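Local coordinates for protein tryptophan--tRNA ligase (Mycoplasma pneumoniae, PDB 2YY5) that probably catalyses the ATP-dependent attachment of L-tryptophan to tRNA(Trp), as a homodimeric aminoacyl-tRNA synthetase of class 1, at residues C36-F41 / V71-Q76; L86-M91 / A327-T332. The protein carries 1 engineered substitution. One frame throughout, in Å; residues are numbered along the deposited sequence.

Contact 1: residues C36-F41 / V71-Q76; sequences CQLFVF and VGLDPQ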
ATOM      1  N   CYS B  36       5.750  -7.236  29.521  1.00 34.21           N
ATOM      2  CA  CYS B  36       4.904  -6.356  28.733  1.00 28.42           C
ATOM      3  C   CYS B  36       3.715  -7.049  28.103  1.00 22.06           C
ATOM      4  O   CYS B  36       3.583  -8.268  28.150  1.00 24.55           O
ATOM      5  CB  CYS B  36       5.714  -5.722  27.597  1.00 33.14           C
ATOM      6  SG  CYS B  36       7.371  -5.147  28.003  1.00 40.17           S
ATOM      7  N   GLN B  37       2.841  -6.233  27.528  1.00 22.19           N
ATOM      8  CA  GLN B  37       1.686  -6.710  26.783  1.00 24.12           C
ATOM      9  C   GLN B  37       2.402  -6.845  25.443  1.00 23.49           C
ATOM     10  O   GLN B  37       2.683  -5.844  24.779  1.00 21.39           O
ATOM     11  CB  GLN B  37       0.612  -5.627  26.704  1.00 29.76           C
ATOM     12  CG  GLN B  37      -0.499  -5.922  25.713  1.00 35.89           C
ATOM     13  CD  GLN B  37      -1.548  -4.826  25.667  1.00 37.22           C
ATOM     14  OE1 GLN B  37      -2.511  -4.914  24.914  1.00 36.63           O
ATOM     15  NE2 GLN B  37      -1.362  -3.789  26.474  1.00 33.36           N
ATOM     16  N   LEU B  38       2.719  -8.079  25.072  1.00 18.06           N
ATOM     17  CA  LEU B  38       3.481  -8.333  23.861  1.00 18.11           C
ATOM     18  C   LEU B  38       2.701  -8.700  22.612  1.00 20.51           C
ATOM     19  O   LEU B  38       1.786  -9.519  22.641  1.00 22.71           O
ATOM     20  CB  LEU B  38       4.532  -9.416  24.150  1.00 12.53           C
ATOM     21  CG  LEU B  38       5.382  -9.961  22.992  1.00 23.23           C
ATOM     22  CD1 LEU B  38       6.220  -8.831  22.382  1.00 19.79           C
ATOM     23  CD2 LEU B  38       6.290 -11.084  23.509  1.00 15.12           C
ATOM     24  N   PHE B  39       3.093  -8.068  21.512  1.00 21.04           N
ATOM     25  CA  PHE B  39       2.498  -8.296  20.208  1.00 19.88           C
ATOM     26  C   PHE B  39       3.613  -8.747  19.295  1.00 20.19           C
ATOM     27  O   PHE B  39       4.655  -8.096  19.212  1.00 24.77           O
ATOM     28  CB  PHE B  39       1.891  -7.006  19.658  1.00 24.20           C
ATOM     29  CG  PHE B  39       0.549  -6.683  20.231  1.00 28.22           C
ATOM     30  CD1 PHE B  39      -0.590  -7.321  19.756  1.00 26.73           C
ATOM     31  CD2 PHE B  39       0.422  -5.752  21.259  1.00 29.35           C
ATOM     32  CE1 PHE B  39      -1.838  -7.038  20.295  1.00 32.94           C
ATOM     33  CE2 PHE B  39      -0.820  -5.460  21.808  1.00 31.98           C
ATOM     34  CZ  PHE B  39      -1.954  -6.102  21.325  1.00 35.38           C
ATOM     35  N   VAL B  40       3.390  -9.870  18.622  1.00 16.88           N
ATOM     36  CA  VAL B  40       4.361 -10.425  17.696  1.00 15.13           C
ATOM     37  C   VAL B  40       3.637 -10.947  16.455  1.00 16.26           C
ATOM     38  O   VAL B  40       2.591 -11.595  16.563  1.00 22.77           O
ATOM     39  CB  VAL B  40       5.133 -11.582  18.348  1.00  7.83           C
ATOM     40  CG1 VAL B  40       6.219 -12.095  17.401  1.00  7.84           C
ATOM     41  CG2 VAL B  40       5.726 -11.111  19.644  1.00 12.62           C
ATOM     42  N   PHE B  41       4.185 -10.677  15.277  1.00  9.80           N
ATOM     43  CA  PHE B  41       3.542 -11.151  14.062  1.00 11.87           C
ATOM     44  C   PHE B  41       4.515 -11.628  12.986  1.00 13.15           C
ATOM     45  O   PHE B  41       5.691 -11.245  12.957  1.00  9.22           O
ATOM     46  CB  PHE B  41       2.623 -10.064  13.471  1.00  8.12           C
ATOM     47  CG  PHE B  41       3.353  -8.830  13.005  1.00 10.35           C
ATOM     48  CD1 PHE B  41       3.669  -7.806  13.899  1.00 16.86           C
ATOM     49  CD2 PHE B  41       3.741  -8.699  11.673  1.00 15.33           C
ATOM     50  CE1 PHE B  41       4.365  -6.668  13.475  1.00 12.27           C
ATOM     51  CE2 PHE B  41       4.437  -7.565  11.235  1.00 17.14           C
ATOM     52  CZ  PHE B  41       4.748  -6.549  12.138  1.00 17.14           C
ATOM     53  N   VAL B  71      10.084 -22.061  20.913  1.00 25.03           N
ATOM     54  CA  VAL B  71      11.017 -21.240  21.644  1.00 25.16           C
ATOM     55  C   VAL B  71      10.470 -20.721  22.963  1.00 28.86           C
ATOM     56  O   VAL B  71      11.241 -20.365  23.848  1.00 36.77           O
ATOM     57  CB  VAL B  71      11.495 -20.098  20.751  1.00 21.61           C
ATOM     58  CG1 VAL B  71      11.970 -18.935  21.579  1.00 23.24           C
ATOM     59  CG2 VAL B  71      12.616 -20.619  19.859  1.00 18.05           C
ATOM     60  N   GLY B  72       9.150 -20.693  23.110  1.00 31.61           N
ATOM     61  CA  GLY B  72       8.578 -20.222  24.361  1.00 32.72           C
ATOM     62  C   GLY B  72       7.530 -19.124  24.271  1.00 33.64           C
ATOM     63  O   GLY B  72       6.958 -18.733  25.292  1.00 31.19           O
ATOM     64  N   LEU B  73       7.282 -18.605  23.071  1.00 30.50           N
ATOM     65  CA  LEU B  73       6.270 -17.566  22.911  1.00 29.78           C
ATOM     66  C   LEU B  73       4.951 -18.242  23.270  1.00 29.26           C
ATOM     67  O   LEU B  73       4.540 -19.219  22.629  1.00 24.64           O
ATOM     68  CB  LEU B  73       6.248 -17.052  21.468  1.00 26.11           C
ATOM     69  CG  LEU B  73       5.341 -15.855  21.179  1.00 29.50           C
ATOM     70  CD1 LEU B  73       5.707 -14.676  22.071  1.00 20.10           C
ATOM     71  CD2 LEU B  73       5.484 -15.475  19.713  1.00 33.21           C
ATOM     72  N   ASP B  74       4.303 -17.725  24.307  1.00 25.82           N
ATOM     73  CA  ASP B  74       3.051 -18.288  24.807  1.00 28.39           C
ATOM     74  C   ASP B  74       1.829 -17.489  24.386  1.00 21.86           C
ATOM     75  O   ASP B  74       1.651 -16.355  24.814  1.00 20.71           O
ATOM     76  CB  ASP B  74       3.099 -18.360  26.339  1.00 33.71           C
ATOM     77  CG  ASP B  74       1.958 -19.171  26.930  1.00 37.28           C
ATOM     78  OD1 ASP B  74       1.037 -19.566  26.180  1.00 31.43           O
ATOM     79  OD2 ASP B  74       1.987 -19.412  28.158  1.00 44.24           O
ATOM     80  N   PRO B  75       0.961 -18.080  23.550  1.00 26.20           N
ATOM     81  CA  PRO B  75      -0.249 -17.392  23.085  1.00 27.13           C
ATOM     82  C   PRO B  75      -1.222 -17.012  24.201  1.00 27.81           C
ATOM     83  O   PRO B  75      -2.204 -16.307  23.967  1.00 32.73           O
ATOM     84  CB  PRO B  75      -0.845 -18.375  22.071  1.00 29.47           C
ATOM     85  CG  PRO B  75      -0.348 -19.711  22.547  1.00 28.61           C
ATOM     86  CD  PRO B  75       1.080 -19.414  22.933  1.00 27.72           C
ATOM     87  N   GLN B  76      -0.954 -17.478  25.417  1.00 29.93           N
ATOM     88  CA  GLN B  76      -1.805 -17.136  26.553  1.00 34.05           C
ATOM     89  C   GLN B  76      -1.238 -15.900  27.248  1.00 34.65           C
ATOM     90  O   GLN B  76      -1.961 -15.166  27.918  1.00 33.95           O
ATOM     91  CB  GLN B  76      -1.880 -18.286  27.562  1.00 39.87           C
ATOM     92  CG  GLN B  76      -2.727 -19.477  27.133  1.00 47.04           C
ATOM     93  CD  GLN B  76      -3.017 -20.408  28.298  1.00 54.84           C
ATOM     94  OE1 GLN B  76      -3.829 -20.097  29.172  1.00 57.75           O
ATOM     95  NE2 GLN B  76      -2.342 -21.549  28.326  1.00 58.12           N
TER
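L73 meets the strand at 37-41 through both of its methyl branches, each on a different side chain. Its CD1 lies 3.9 Å from CD2 of L38, the two leucines slanting across one another, while its CD2 comes within 4.1 Å of CB of V40, those two side chains approaching tip to tip. With CG of L73 anti to the backbone N (chi1 -174°), the isobutyl fork is carried away from its own chain and across the gap: the nearest CA atoms, of V40 and L73, remain 9.0 Å apart. No hydrogen bond crosses the contact; it is apolar packing of three buried residues.

L38 and V40 are alternate residues on one face of the strand, whereas F39 and F41 start out from the other. Strand 37-42 is the middle of the parallel sheet formed with 6-11 and 78-82 in the nucleotide-binding (Rossmann-type) domain of class 1 synthetases, and 71-76 runs from the end of helix 54-71 through the loop before strand 78-82. F41, beyond V40, touches the bound tryptophanyl-sulfamoyl adenosine.

Further out, L29, L32 and Q33 of helix 29-35 pack on this leucine-rich side, and A78 of the next strand touches L38 and L73. Two turns flank L73. G72, at positive phi (127°), closes the preceding helix in a Schellman motif, and D74 OD1 takes the backbone N-H of Q76 (3.0 Å) in an Asx turn, from well above the carboxylate plane. The backbone N of D74 is itself hydrogen-bonded to OE1 of Q33.

Contact 2: residues L86-M91 / A327-T332; sequences LLEHSM and ATARTT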
ATOM      1  N   LEU B  86      -4.769  -9.318   8.787  1.00 13.67           N
ATOM      2  CA  LEU B  86      -5.370  -8.034   9.117  1.00 14.99           C
ATOM      3  C   LEU B  86      -5.277  -6.973   8.013  1.00 13.09           C
ATOM      4  O   LEU B  86      -4.229  -6.372   7.797  1.00 11.55           O
ATOM      5  CB  LEU B  86      -4.743  -7.465  10.396  1.00 12.49           C
ATOM      6  CG  LEU B  86      -5.105  -8.123  11.725  1.00 20.51           C
ATOM      7  CD1 LEU B  86      -4.551  -9.541  11.760  1.00 14.06           C
ATOM      8  CD2 LEU B  86      -4.542  -7.294  12.878  1.00 19.46           C
ATOM      9  N   LEU B  87      -6.380  -6.730   7.323  1.00 12.23           N
ATOM     10  CA  LEU B  87      -6.391  -5.699   6.297  1.00 13.74           C
ATOM     11  C   LEU B  87      -5.971  -4.349   6.892  1.00 18.85           C
ATOM     12  O   LEU B  87      -5.555  -3.443   6.157  1.00 18.49           O
ATOM     13  CB  LEU B  87      -7.793  -5.581   5.687  1.00 15.19           C
ATOM     14  CG  LEU B  87      -8.144  -6.502   4.511  1.00 13.00           C
ATOM     15  CD1 LEU B  87      -7.248  -7.720   4.488  1.00 12.19           C
ATOM     16  CD2 LEU B  87      -9.595  -6.889   4.615  1.00 11.82           C
ATOM     17  N   GLU B  88      -6.085  -4.208   8.217  1.00 16.76           N
ATOM     18  CA  GLU B  88      -5.711  -2.958   8.881  1.00 11.01           C
ATOM     19  C   GLU B  88      -4.252  -2.614   8.633  1.00 11.60           C
ATOM     20  O   GLU B  88      -3.872  -1.451   8.661  1.00 16.92           O
ATOM     21  CB  GLU B  88      -5.941  -3.029  10.397  1.00 13.12           C
ATOM     22  CG  GLU B  88      -7.392  -2.907  10.856  1.00  7.23           C
ATOM     23  CD  GLU B  88      -8.162  -4.187  10.634  1.00 19.81           C
ATOM     24  OE1 GLU B  88      -9.366  -4.237  10.957  1.00 21.54           O
ATOM     25  OE2 GLU B  88      -7.550  -5.153  10.136  1.00 22.46           O
ATOM     26  N   HIS B  89      -3.431  -3.627   8.391  1.00 13.53           N
ATOM     27  CA  HIS B  89      -2.021  -3.389   8.145  1.00 13.19           C
ATOM     28  C   HIS B  89      -1.795  -2.710   6.805  1.00 13.58           C
ATOM     29  O   HIS B  89      -1.092  -1.709   6.736  1.00 12.79           O
ATOM     30  CB  HIS B  89      -1.246  -4.700   8.257  1.00 11.28           C
ATOM     31  CG  HIS B  89      -0.932  -5.074   9.670  1.00 17.11           C
ATOM     32  ND1 HIS B  89       0.208  -4.643  10.314  1.00 20.27           N
ATOM     33  CD2 HIS B  89      -1.656  -5.745  10.598  1.00 19.65           C
ATOM     34  CE1 HIS B  89       0.169  -5.029  11.580  1.00 18.99           C
ATOM     35  NE2 HIS B  89      -0.953  -5.697  11.777  1.00 16.81           N
ATOM     36  N   SER B  90      -2.415  -3.225   5.754  1.00 14.81           N
ATOM     37  CA  SER B  90      -2.265  -2.628   4.436  1.00 17.34           C
ATOM     38  C   SER B  90      -2.790  -1.194   4.455  1.00 17.94           C
ATOM     39  O   SER B  90      -2.198  -0.296   3.851  1.00 19.00           O
ATOM     40  CB  SER B  90      -3.030  -3.442   3.384  1.00 17.75           C
ATOM     41  OG  SER B  90      -4.433  -3.343   3.563  1.00  7.23           O
ATOM     42  N   MET B  91      -3.893  -0.978   5.163  1.00 13.30           N
ATOM     43  CA  MET B  91      -4.482   0.351   5.218  1.00 12.95           C
ATOM     44  C   MET B  91      -3.623   1.342   5.973  1.00 10.44           C
ATOM     45  O   MET B  91      -3.393   2.449   5.499  1.00 13.90           O
ATOM     46  CB  MET B  91      -5.879   0.296   5.831  1.00 13.49           C
ATOM     47  CG  MET B  91      -6.600   1.639   5.846  1.00 23.07           C
ATOM     48  SD  MET B  91      -6.483   2.549   4.285  1.00 31.18           S
ATOM     49  CE  MET B  91      -7.912   1.973   3.425  1.00 34.74           C
ATOM     50  N   ALA B 327      -8.183  -6.442  17.656  1.00 30.88           N
ATOM     51  CA  ALA B 327      -8.922  -5.702  18.673  1.00 33.81           C
ATOM     52  C   ALA B 327      -8.345  -4.298  18.842  1.00 36.24           C
ATOM     53  O   ALA B 327      -9.087  -3.313  18.875  1.00 39.27           O
ATOM     54  CB  ALA B 327      -8.881  -6.443  19.999  1.00 35.04           C
ATOM     55  N   THR B 328      -7.024  -4.200  18.948  1.00 28.04           N
ATOM     56  CA  THR B 328      -6.409  -2.890  19.097  1.00 26.29           C
ATOM     57  C   THR B 328      -6.104  -2.213  17.752  1.00 24.46           C
ATOM     58  O   THR B 328      -6.062  -0.987  17.673  1.00 23.52           O
ATOM     59  CB  THR B 328      -5.132  -2.954  19.983  1.00 24.94           C
ATOM     60  OG1 THR B 328      -4.063  -2.243  19.347  1.00 28.61           O
ATOM     61  CG2 THR B 328      -4.727  -4.390  20.251  1.00 25.13           C
ATOM     62  N   ALA B 329      -5.924  -2.999  16.693  1.00 22.65           N
ATOM     63  CA  ALA B 329      -5.652  -2.430  15.372  1.00 19.44           C
ATOM     64  C   ALA B 329      -6.841  -1.615  14.853  1.00 22.43           C
ATOM     65  O   ALA B 329      -6.659  -0.533  14.280  1.00 19.86           O
ATOM     66  CB  ALA B 329      -5.312  -3.535  14.372  1.00 12.81           C
ATOM     67  N   ARG B 330      -8.057  -2.127  15.038  1.00 18.16           N
ATOM     68  CA  ARG B 330      -9.232  -1.407  14.565  1.00 22.34           C
ATOM     69  C   ARG B 330      -9.398  -0.102  15.328  1.00 23.32           C
ATOM     70  O   ARG B 330      -9.681   0.942  14.730  1.00 23.52           O
ATOM     71  CB  ARG B 330     -10.496  -2.259  14.706  1.00 21.03           C
ATOM     72  CG  ARG B 330     -10.364  -3.636  14.090  1.00 25.47           C
ATOM     73  CD  ARG B 330     -11.653  -4.116  13.467  1.00 31.03           C
ATOM     74  NE  ARG B 330     -11.638  -5.564  13.264  1.00 39.35           N
ATOM     75  CZ  ARG B 330     -12.522  -6.234  12.528  1.00 43.38           C
ATOM     76  NH1 ARG B 330     -12.425  -7.551  12.413  1.00 44.46           N
ATOM     77  NH2 ARG B 330     -13.493  -5.594  11.891  1.00 47.03           N
ATOM     78  N   THR B 331      -9.210  -0.157  16.644  1.00 22.24           N
ATOM     79  CA  THR B 331      -9.347   1.033  17.473  1.00 21.82           C
ATOM     80  C   THR B 331      -8.426   2.144  16.998  1.00 23.45           C
ATOM     81  O   THR B 331      -8.843   3.290  16.869  1.00 35.60           O
ATOM     82  CB  THR B 331      -9.027   0.742  18.953  1.00 22.06           C
ATOM     83  OG1 THR B 331     -10.008  -0.152  19.487  1.00 29.70           O
ATOM     84  CG2 THR B 331      -9.036   2.035  19.764  1.00 13.63           C
ATOM     85  N   THR B 332      -7.172   1.800  16.742  1.00 21.97           N
ATOM     86  CA  THR B 332      -6.190   2.773  16.296  1.00 19.01           C
ATOM     87  C   THR B 332      -6.502   3.322  14.912  1.00 23.51           C
ATOM     88  O   THR B 332      -6.528   4.539  14.722  1.00 29.70           O
ATOM     89  CB  THR B 332      -4.785   2.157  16.277  1.00 21.49           C
ATOM     90  OG1 THR B 332      -4.518   1.560  17.549  1.00 17.65           O
ATOM     91  CG2 THR B 332      -3.729   3.221  15.988  1.00 14.39           C
TER
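The start of helix 87-98, at the dimer interface, rests here on the long C-terminal helix 311-340 of the same chain. A329 and E88 have the nearest CA atoms, 6.5 Å apart. The small side chain of A329 permits this spacing, and its CB meets CD2 of L86 and CB of E88, each at 4.1 Å.

E88 then runs on past A329 to R330. The bend at chi2 (77°) brings its carboxylate over to the arginine, the two side chains crossing at a slant, and OE1 sits 3.3 Å from CG of R330. The same oxygen is 3.5 Å from NE of R330, close enough for a salt bridge. Yet it lies well out of the guanidinium plane, so no N-H is aimed at it; the carboxylate and guanidinium planes are 52° apart. Q326, one turn before R330, makes weak hydrogen bonds to both partners, giving NE2 to OE2 of E88 and receiving NH1 of R330 at OE1.

Along the helix from E88, S90 OG donates to L87 O at 2.8 Å, in the carbonyl plane and on a lone pair; that carbonyl also accepts M91 N. S90 OG is hydrogen-bonded as well to S90 OG of the second subunit, where L87 packs on its counterpart. H89 is tied to the region of the tryptophan site: ND1 bonds to OD1 of D142, the predicted tryptophan-binding residue, and NE2 to the hydroxyl of Y146.

Between E88 and R330 the attraction is therefore one of charge without a directed N-H bond. The glutamate is buried but the arginine is exposed, and solvent around it probably weakens the pair.

Overall arrangement
From the N terminus, the chain forms strand 37-42, passes through helices 44-47 and 54-71, and returns at 71-76: contact 1 closes this short loop of 29 intervening residues inside the nucleotide-binding fold. Strand 78-82 follows, and contact 2 opens at 86-91, to be closed only after 235 further residues, by helix 311-340. The two are thus in series, neither nested nor crossed. Contact 1 holds the connection between neighbouring strands to the sheet, while contact 2 ties the region just after that sheet to the C-terminal helix. Their centres lie 18 Å apart, but they touch directly where F39 CZ packs 3.4 Å from T328 CG2.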